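Local coordinates for uncharacterized conserved protein (Staphylococcus epidermidis, PDB 3FRM) that is of unknown function but carries a GNAT-type acetyltransferase domain and may transfer an acetyl group from acetyl-CoA to an unidentified acceptor, at residues Asp191-Leu196 / Asp229-Met234; Leu223-Lys228 / Asp233-Gln238; Ala210-Met215 / Arg219-Val224. All blocks are in the same frame, centred on the assembly; numbering follows the deposited sequence.

Contact 1 of 3, residues Asp191-Leu196 / Asp229-Met234; sequences DGFGVL and DTAKDM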
loop_
_atom_site.group_PDB
_atom_site.type_symbol
_atom_site.label_atom_id
_atom_site.label_comp_id
_atom_site.label_asym_id
_atom_site.label_seq_id
_atom_site.Cartn_x
_atom_site.Cartn_y
_atom_site.Cartn_z
ATOM N N ASP A 191 12.278 6.854 -9.374
ATOM C CA ASP A 191 11.905 5.518 -9.668
ATOM C C ASP A 191 12.927 4.626 -8.987
ATOM O O ASP A 191 14.101 4.984 -8.859
ATOM C CB ASP A 191 11.964 5.305 -11.187
ATOM C CG ASP A 191 11.361 3.990 -11.618
ATOM O OD1 ASP A 191 12.066 3.232 -12.337
ATOM O OD2 ASP A 191 10.206 3.682 -11.230
ATOM N N GLY A 192 12.478 3.466 -8.532
ATOM C CA GLY A 192 13.398 2.446 -8.028
ATOM C C GLY A 192 13.955 2.837 -6.677
ATOM O O GLY A 192 15.032 2.404 -6.315
ATOM N N PHE A 193 13.217 3.669 -5.928
ATOM C CA PHE A 193 13.705 4.116 -4.639
ATOM C C PHE A 193 13.747 2.961 -3.625
ATOM O O PHE A 193 12.797 2.225 -3.485
ATOM C CB PHE A 193 12.866 5.274 -4.138
ATOM C CG PHE A 193 13.159 5.646 -2.729
ATOM C CD1 PHE A 193 13.898 6.786 -2.437
ATOM C CD2 PHE A 193 12.720 4.838 -1.679
ATOM C CE1 PHE A 193 14.156 7.140 -1.126
ATOM C CE2 PHE A 193 13.024 5.144 -0.368
ATOM C CZ PHE A 193 13.754 6.301 -0.083
ATOM N N GLY A 194 14.840 2.785 -2.912
ATOM C CA GLY A 194 14.765 1.881 -1.780
ATOM C C GLY A 194 15.898 2.038 -0.788
ATOM O O GLY A 194 17.031 2.428 -1.134
ATOM N N VAL A 195 15.591 1.706 0.453
ATOM C CA VAL A 195 16.527 1.764 1.537
ATOM C C VAL A 195 16.565 0.353 2.133
ATOM O O VAL A 195 15.541 -0.287 2.265
ATOM C CB VAL A 195 16.031 2.790 2.557
ATOM C CG1 VAL A 195 16.902 2.816 3.791
ATOM C CG2 VAL A 195 15.993 4.180 1.935
ATOM N N LEU A 196 17.738 -0.136 2.500
ATOM C CA LEU A 196 17.874 -1.489 3.072
ATOM C C LEU A 196 17.052 -1.571 4.351
ATOM O O LEU A 196 16.986 -0.592 5.125
ATOM C CB LEU A 196 19.345 -1.776 3.445
ATOM C CG LEU A 196 20.425 -1.747 2.386
ATOM C CD1 LEU A 196 21.792 -1.950 3.033
ATOM C CD2 LEU A 196 20.128 -2.885 1.346
ATOM N N ASP A 229 4.561 -2.093 -3.575
ATOM C CA ASP A 229 5.551 -1.057 -3.343
ATOM C C ASP A 229 5.435 -0.627 -1.875
ATOM O O ASP A 229 4.432 -0.044 -1.408
ATOM C CB ASP A 229 5.380 0.104 -4.333
ATOM C CG ASP A 229 6.583 1.062 -4.368
ATOM O OD1 ASP A 229 7.323 1.232 -3.347
ATOM O OD2 ASP A 229 6.761 1.683 -5.442
ATOM N N THR A 230 6.492 -0.952 -1.157
ATOM C CA THR A 230 6.503 -0.833 0.271
ATOM C C THR A 230 6.961 0.564 0.662
ATOM O O THR A 230 6.814 0.958 1.817
ATOM C CB THR A 230 7.415 -1.909 0.860
ATOM O OG1 THR A 230 8.435 -2.213 -0.101
ATOM C CG2 THR A 230 6.615 -3.185 1.119
ATOM N N ALA A 231 7.500 1.322 -0.291
ATOM C CA ALA A 231 7.907 2.686 -0.006
ATOM C C ALA A 231 6.703 3.663 0.131
ATOM O O ALA A 231 6.853 4.754 0.676
ATOM C CB ALA A 231 8.883 3.170 -1.048
ATOM N N LYS A 232 5.525 3.239 -0.345
ATOM C CA LYS A 232 4.351 4.112 -0.466
ATOM C C LYS A 232 3.941 4.837 0.804
ATOM O O LYS A 232 3.524 6.004 0.785
ATOM C CB LYS A 232 3.180 3.302 -0.965
ATOM C CG LYS A 232 2.824 3.650 -2.396
ATOM C CD LYS A 232 2.162 2.453 -3.136
ATOM C CE LYS A 232 0.662 2.476 -3.030
ATOM N NZ LYS A 232 0.144 1.542 -4.038
ATOM N N ASP A 233 4.070 4.114 1.897
ATOM C CA ASP A 233 3.774 4.561 3.249
ATOM C C ASP A 233 4.645 5.746 3.540
ATOM O O ASP A 233 4.219 6.743 4.119
ATOM C CB ASP A 233 4.147 3.421 4.205
ATOM C CG ASP A 233 3.929 2.029 3.571
ATOM O OD1 ASP A 233 3.097 1.240 4.105
ATOM O OD2 ASP A 233 4.546 1.719 2.502
HETATM N N MSE A 234 5.893 5.600 3.116
HETATM C CA MSE A 234 6.875 6.639 3.232
HETATM C C MSE A 234 6.491 7.843 2.366
HETATM O O MSE A 234 6.485 8.983 2.838
HETATM C CB MSE A 234 8.282 6.112 2.874
HETATM C CG MSE A 234 9.323 7.181 3.146
HETATM SE SE MSE A 234 11.023 6.897 2.251
HETATM C CE MSE A 234 11.486 5.049 2.853
#

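Contact 2 of 3, residues Leu223-Lys228 / Asp233-Gln238; sequences LVADGK and DMYLRQ. With SO4 (sulfate ion), chain H.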
loop_
_atom_site.group_PDB
_atom_site.type_symbol
_atom_site.label_atom_id
_atom_site.label_comp_id
_atom_site.label_asym_id
_atom_site.label_seq_id
_atom_site.Cartn_x
_atom_site.Cartn_y
_atom_site.Cartn_z
ATOM N N LEU A 223 6.371 10.417 -9.312
ATOM C CA LEU A 223 6.654 9.013 -9.299
ATOM C C LEU A 223 5.366 8.253 -9.500
ATOM O O LEU A 223 4.259 8.803 -9.250
ATOM C CB LEU A 223 7.260 8.605 -7.982
ATOM C CG LEU A 223 6.383 8.633 -6.743
ATOM C CD1 LEU A 223 5.875 7.222 -6.499
ATOM C CD2 LEU A 223 7.183 9.123 -5.535
ATOM N N VAL A 224 5.534 6.995 -9.903
ATOM C CA VAL A 224 4.451 6.082 -10.002
ATOM C C VAL A 224 4.751 4.890 -9.139
ATOM O O VAL A 224 5.816 4.377 -9.188
ATOM C CB VAL A 224 4.285 5.614 -11.460
ATOM C CG1 VAL A 224 3.770 4.194 -11.517
ATOM C CG2 VAL A 224 3.362 6.568 -12.243
ATOM N N ALA A 225 3.780 4.408 -8.379
ATOM C CA ALA A 225 3.968 3.205 -7.543
ATOM C C ALA A 225 2.861 2.221 -7.738
ATOM O O ALA A 225 1.685 2.625 -7.899
ATOM C CB ALA A 225 4.024 3.588 -6.067
ATOM N N ASP A 226 3.192 0.932 -7.679
ATOM C CA ASP A 226 2.124 -0.053 -7.710
ATOM C C ASP A 226 1.768 -0.637 -6.342
ATOM O O ASP A 226 2.163 -0.070 -5.302
ATOM C CB ASP A 226 2.363 -1.132 -8.763
ATOM C CG ASP A 226 3.634 -1.902 -8.520
ATOM O OD1 ASP A 226 3.905 -2.183 -7.329
ATOM O OD2 ASP A 226 4.344 -2.231 -9.511
ATOM N N GLY A 227 0.986 -1.739 -6.355
ATOM C CA GLY A 227 0.501 -2.425 -5.138
ATOM C C GLY A 227 1.616 -3.106 -4.346
ATOM O O GLY A 227 1.588 -3.134 -3.117
ATOM N N LYS A 228 2.616 -3.652 -5.035
ATOM C CA LYS A 228 3.769 -4.246 -4.327
ATOM C C LYS A 228 4.897 -3.225 -4.172
ATOM O O LYS A 228 6.041 -3.449 -4.609
ATOM C CB LYS A 228 4.275 -5.520 -5.002
ATOM C CG LYS A 228 3.635 -6.837 -4.501
ATOM C CD LYS A 228 4.703 -7.968 -4.171
ATOM C CE LYS A 228 6.181 -7.665 -4.611
ATOM N NZ LYS A 228 7.155 -8.798 -4.315
ATOM N N ASP A 233 4.070 4.114 1.897
ATOM C CA ASP A 233 3.774 4.561 3.249
ATOM C C ASP A 233 4.645 5.746 3.540
ATOM O O ASP A 233 4.219 6.743 4.119
ATOM C CB ASP A 233 4.147 3.421 4.205
ATOM C CG ASP A 233 3.929 2.029 3.571
ATOM O OD1 ASP A 233 3.097 1.240 4.105
ATOM O OD2 ASP A 233 4.546 1.719 2.502
HETATM N N MSE A 234 5.893 5.600 3.116
HETATM C CA MSE A 234 6.875 6.639 3.232
HETATM C C MSE A 234 6.491 7.843 2.366
HETATM O O MSE A 234 6.485 8.983 2.838
HETATM C CB MSE A 234 8.282 6.112 2.874
HETATM C CG MSE A 234 9.323 7.181 3.146
HETATM SE SE MSE A 234 11.023 6.897 2.251
HETATM C CE MSE A 234 11.486 5.049 2.853
ATOM N N TYR A 235 6.110 7.572 1.121
ATOM C CA TYR A 235 5.657 8.662 0.281
ATOM C C TYR A 235 4.582 9.517 0.923
ATOM O O TYR A 235 4.685 10.743 0.910
ATOM C CB TYR A 235 5.200 8.172 -1.064
ATOM C CG TYR A 235 6.269 7.403 -1.809
ATOM C CD1 TYR A 235 7.651 7.731 -1.677
ATOM C CD2 TYR A 235 5.911 6.348 -2.677
ATOM C CE1 TYR A 235 8.652 6.999 -2.405
ATOM C CE2 TYR A 235 6.871 5.650 -3.356
ATOM C CZ TYR A 235 8.239 5.981 -3.231
ATOM O OH TYR A 235 9.144 5.251 -3.949
ATOM N N LEU A 236 3.563 8.881 1.485
ATOM C CA LEU A 236 2.428 9.619 2.070
ATOM C C LEU A 236 2.878 10.472 3.262
ATOM O O LEU A 236 2.656 11.682 3.285
ATOM C CB LEU A 236 1.331 8.654 2.513
ATOM C CG LEU A 236 0.595 7.840 1.443
ATOM C CD1 LEU A 236 -0.866 7.967 1.729
ATOM C CD2 LEU A 236 0.830 8.391 0.081
ATOM N N ARG A 237 3.526 9.831 4.226
ATOM C CA ARG A 237 4.078 10.506 5.397
ATOM C C ARG A 237 4.984 11.645 4.975
ATOM O O ARG A 237 5.088 12.651 5.669
ATOM C CB ARG A 237 4.891 9.523 6.247
ATOM C CG ARG A 237 5.742 10.225 7.247
ATOM C CD ARG A 237 6.385 9.226 8.195
ATOM N NE ARG A 237 6.735 7.976 7.535
ATOM C CZ ARG A 237 7.980 7.647 7.208
ATOM N NH1 ARG A 237 8.981 8.494 7.492
ATOM N NH2 ARG A 237 8.221 6.478 6.603
ATOM N N GLN A 238 5.645 11.453 3.835
ATOM C CA GLN A 238 6.500 12.466 3.258
ATOM C C GLN A 238 5.750 13.652 2.614
ATOM O O GLN A 238 6.365 14.640 2.315
ATOM C CB GLN A 238 7.484 11.821 2.278
ATOM C CG GLN A 238 8.853 11.795 2.802
ATOM C CD GLN A 238 9.715 10.660 2.275
ATOM O OE1 GLN A 238 10.716 10.318 2.904
ATOM N NE2 GLN A 238 9.346 10.071 1.152
HETATM S S SO4 H . 12.711 7.836 6.494
HETATM O O1 SO4 H . 12.313 9.219 6.241
HETATM O O2 SO4 H . 11.551 7.040 6.125
HETATM O O3 SO4 H . 13.885 7.562 5.676
HETATM O O4 SO4 H . 12.975 7.612 7.916
#

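Contact 3 of 3, residues Ala210-Met215 / Arg219-Val224; sequences AYVGRM and RPVILV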
loop_
_atom_site.group_PDB
_atom_site.type_symbol
_atom_site.label_atom_id
_atom_site.label_comp_id
_atom_site.label_asym_id
_atom_site.label_seq_id
_atom_site.Cartn_x
_atom_site.Cartn_y
_atom_site.Cartn_z
ATOM N N ALA A 210 15.094 14.843 -0.015
ATOM C CA ALA A 210 15.448 16.242 -0.030
ATOM C C ALA A 210 16.547 16.565 -1.031
ATOM O O ALA A 210 16.559 17.647 -1.609
ATOM C CB ALA A 210 15.870 16.716 1.372
ATOM N N TYR A 211 17.479 15.641 -1.208
ATOM C CA TYR A 211 18.522 15.790 -2.200
ATOM C C TYR A 211 17.889 15.944 -3.590
ATOM O O TYR A 211 18.137 16.926 -4.297
ATOM C CB TYR A 211 19.405 14.542 -2.173
ATOM C CG TYR A 211 20.616 14.654 -3.034
ATOM C CD1 TYR A 211 21.873 14.935 -2.467
ATOM C CD2 TYR A 211 20.533 14.464 -4.420
ATOM C CE1 TYR A 211 23.009 15.061 -3.255
ATOM C CE2 TYR A 211 21.679 14.583 -5.226
ATOM C CZ TYR A 211 22.906 14.896 -4.622
ATOM O OH TYR A 211 24.034 15.007 -5.388
ATOM N N VAL A 212 17.081 14.960 -3.972
ATOM C CA VAL A 212 16.321 15.027 -5.194
ATOM C C VAL A 212 15.578 16.386 -5.257
ATOM O O VAL A 212 15.536 17.061 -6.297
ATOM C CB VAL A 212 15.371 13.807 -5.281
ATOM C CG1 VAL A 212 14.389 13.968 -6.392
ATOM C CG2 VAL A 212 16.174 12.460 -5.465
ATOM N N GLY A 213 15.037 16.812 -4.120
ATOM C CA GLY A 213 14.290 18.049 -4.053
ATOM C C GLY A 213 15.152 19.250 -4.416
ATOM O O GLY A 213 14.664 20.182 -5.104
ATOM N N ARG A 214 16.409 19.241 -3.934
ATOM C CA ARG A 214 17.349 20.307 -4.228
ATOM C C ARG A 214 17.745 20.286 -5.696
ATOM O O ARG A 214 17.826 21.340 -6.314
ATOM C CB ARG A 214 18.579 20.294 -3.295
ATOM C CG ARG A 214 18.269 20.732 -1.854
ATOM C CD ARG A 214 19.502 20.766 -0.957
ATOM N NE ARG A 214 20.302 19.540 -1.020
ATOM C CZ ARG A 214 20.133 18.472 -0.246
ATOM N NH1 ARG A 214 19.184 18.454 0.690
ATOM N NH2 ARG A 214 20.921 17.411 -0.410
HETATM N N MSE A 215 17.934 19.104 -6.273
HETATM C CA MSE A 215 18.133 19.039 -7.714
HETATM C C MSE A 215 16.948 19.577 -8.483
HETATM O O MSE A 215 17.120 20.197 -9.520
HETATM C CB MSE A 215 18.373 17.625 -8.205
HETATM C CG MSE A 215 19.609 17.008 -7.710
HETATM SE SE MSE A 215 19.665 15.163 -8.357
HETATM C CE MSE A 215 17.792 14.680 -8.405
ATOM N N ARG A 219 10.989 22.541 -10.191
ATOM C CA ARG A 219 10.315 21.428 -10.864
ATOM C C ARG A 219 9.588 20.540 -9.849
ATOM O O ARG A 219 10.158 20.179 -8.824
ATOM C CB ARG A 219 11.283 20.556 -11.676
ATOM C CG ARG A 219 11.815 21.200 -12.935
ATOM C CD ARG A 219 12.955 20.420 -13.586
ATOM N NE ARG A 219 14.190 20.320 -12.794
ATOM C CZ ARG A 219 15.314 19.708 -13.202
ATOM N NH1 ARG A 219 15.394 19.132 -14.401
ATOM N NH2 ARG A 219 16.371 19.633 -12.406
ATOM N N PRO A 220 8.311 20.221 -10.108
ATOM C CA PRO A 220 7.639 19.194 -9.334
ATOM C C PRO A 220 8.380 17.859 -9.380
ATOM O O PRO A 220 9.029 17.488 -10.399
ATOM C CB PRO A 220 6.308 18.990 -10.085
ATOM C CG PRO A 220 6.124 20.237 -10.939
ATOM C CD PRO A 220 7.370 21.069 -10.861
ATOM N N VAL A 221 8.239 17.089 -8.311
ATOM C CA VAL A 221 8.770 15.756 -8.387
ATOM C C VAL A 221 7.704 14.682 -8.282
ATOM O O VAL A 221 6.756 14.822 -7.482
ATOM C CB VAL A 221 10.107 15.536 -7.598
ATOM C CG1 VAL A 221 10.396 16.636 -6.637
ATOM C CG2 VAL A 221 10.254 14.071 -7.022
ATOM N N ILE A 222 7.831 13.678 -9.153
ATOM C CA ILE A 222 6.772 12.771 -9.400
ATOM C C ILE A 222 7.290 11.344 -9.551
ATOM O O ILE A 222 8.497 11.100 -9.833
ATOM C CB ILE A 222 6.034 13.141 -10.709
ATOM C CG1 ILE A 222 6.823 12.631 -11.933
ATOM C CG2 ILE A 222 5.703 14.652 -10.745
ATOM C CD1 ILE A 222 6.227 12.970 -13.271
ATOM N N LEU A 223 6.371 10.417 -9.312
ATOM C CA LEU A 223 6.654 9.013 -9.299
ATOM C C LEU A 223 5.366 8.253 -9.500
ATOM O O LEU A 223 4.259 8.803 -9.250
ATOM C CB LEU A 223 7.260 8.605 -7.982
ATOM C CG LEU A 223 6.383 8.633 -6.743
ATOM C CD1 LEU A 223 5.875 7.222 -6.499
ATOM C CD2 LEU A 223 7.183 9.123 -5.535
ATOM N N VAL A 224 5.534 6.995 -9.903
ATOM C CA VAL A 224 4.451 6.082 -10.002
ATOM C C VAL A 224 4.751 4.890 -9.139
ATOM O O VAL A 224 5.816 4.377 -9.188
ATOM C CB VAL A 224 4.285 5.614 -11.460
ATOM C CG1 VAL A 224 3.770 4.194 -11.517
ATOM C CG2 VAL A 224 3.362 6.568 -12.243
#

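Contact 1 of 3, residues Asp191-Leu196 / Asp229-Met234
The selenium of Met-234, present as selenomethionine, lies against the ring of Phe-193 in a Met-aromatic contact, and no hydrogen bond joins the two segments. In the GNAT fold suggested by sequence, Phe-193 belongs to the broken strand 188-195, and Met-234 to helix 232-237, beyond the next strand. The chain turns a corner at Gly-192, whose positive phi is easily adopted by glycine; this is consistent with the bulge that GNAT enzymes commonly carry in the strand lining the acetyl-CoA cleft. Met-234 SE is 4.5 Å from the centroid of the Phe-193 ring and 52° off its normal, an oblique approach. The selenium and its methyl both bear on the far end of the ring: Met-234 SE is 3.6 Å from Phe-193 CZ, while Met-234 CE is 3.6 Å from Phe-193 CE2. The two side chains cross at about a right angle. With its first torsion at 171° the Phe-193 ring turns toward the helix, whereas Met-234 runs extended through its first two torsions and bends only at the third, which brings its methyl against Phe-193 CE2. Nearer the root of the ring, Ala-231 CB packs obliquely at 4.2 Å from Phe-193 CD2. Phe-193 itself is buried, since Ile-208 and Gln-209 of helix 204-216 and Val-179 of strand 174-183 also touch it. The side chain of Met-234 also comes within about 4 Å of a bound sulfate (nearest atoms). Ala-231 is fixed by the turn before the helix: its backbone N donates a capping bond to Asp-229 OD1 (3.1 Å, 147° at the hydrogen), reaching that oxygen on its anti side and slightly out of the carboxylate plane.

Contact 2 of 3, residues Leu223-Lys228 / Asp233-Gln238
Leu-223 brings both methyls to the same side of the Tyr-235 ring, CD2 over its centre and CD1 just past the rim near CE2. Its CD2 is 3.9 Å from the ring centroid and only 4° off the normal, a nearly vertical CH-pi contact. The other methyl, Leu-223 CD1, is 3.7 Å from Tyr-235 CE2. This two-pronged fit follows from a less usual leucine conformation: CG sits between the backbone N and the carbonyl carbon (chi1 69°), and chi2 is far from a staggered value. Tyr-235 has CG anti to the carbonyl carbon (chi1 -57°), which sends the ring towards the strand. Ala-225, two residues on and facing the same way as Leu-223, meets the ring at its edge, with Ala-225 CB 4.4 Å from Tyr-235 CE2. Helix 232-237 is thus packed by its tyrosine on strand 221-225, consistent with the fifth strand and following helix of a GNAT domain, which flank the acetyl-CoA cleft in such enzymes. Tyr-240 adds an edge-to-face ring contact to Tyr-235, and Ile-190 of strand 188-195 also touches Leu-223. Elsewhere on the helix Arg-237 extends through its first torsions, bends at chi3 and turns the edge of its guanidinium to a sulfate that probably came from the crystallisation liquor. Arg-237 NH1 donates to sulfate O2 at 3.3 Å, and Arg-237 NH2 makes a weak bond to the same oxygen at 3.4 Å. That anion also accepts from the backbone N atoms of Gly-203 and Ser-206, and Met-234 CG approaches its O2 to 3.7 Å.

Contact 3 of 3, residues Ala210-Met215 / Arg219-Val224
This is a helix-to-strand contact inside a beta-alpha-beta unit, in which Val-212 and Met-215 of helix 204-216 meet Val-221 of the returning strand 221-225 and Arg-219 of the loop before it. The apolar part is light: Val-212 CG1 is 4.2 Å from Val-221 CG2, and the two side chains cross at a slant. The first torsion of Val-212 (169°) swings CG1 to the strand side. The polar part is a side-chain bond to the end of the helix. Arg-219 NH2 donates to Met-215 O (3.0 Å, 150° at the hydrogen). The carbonyl oxygen lies in the guanidinium plane, at its edge, whereas the donor stands well above the carbonyl plane, 42° out of it, and so is not on a lone pair. A bend at chi3 of Arg-219 folds the guanidinium back to the helix. NE donates to Ala-216 O of the same helix end, and NH1 to Thr-184 O, just after strand 174-183, so all three nitrogens are engaged and the rotation of the group is fixed. A positive charge here would probably be favoured by the C-terminal end of the helix. Met-215 packs along the same junction, resting on Ile-188 and Ile-181. Helix 204-216 packs on the sheet here, with Val-212 touching Ile-190 of strand 188-195 and Ile-181 of strand 174-183, while strand 221-225 runs between strands 188-195 and 96-105, bonded to Ile-188 and Ile-190 on one side and to Tyr-103 and Ile-105 on the other.

Contacts 1 and 2 place the same helix, 232-237, on two neighbouring strands, 188-195 and 221-225: their centres lie 7 Å apart, and they meet where Phe-193 CB approaches Tyr-235 OH at 3.7 Å. Lys-232 NZ, 2.9 Å from Asp-226 O in a probable hydrogen bond, ties them again. Contact 3 is nested in the chain between the segments of contact 1; its centre is about 14 Å from each of the others, and it shares strand 221-225 with contact 2. The sulfate lies beside contacts 1 and 2, at the start of helix 204-216, where GNAT enzymes typically hold the pyrophosphate of acetyl-CoA, so it may mark that site.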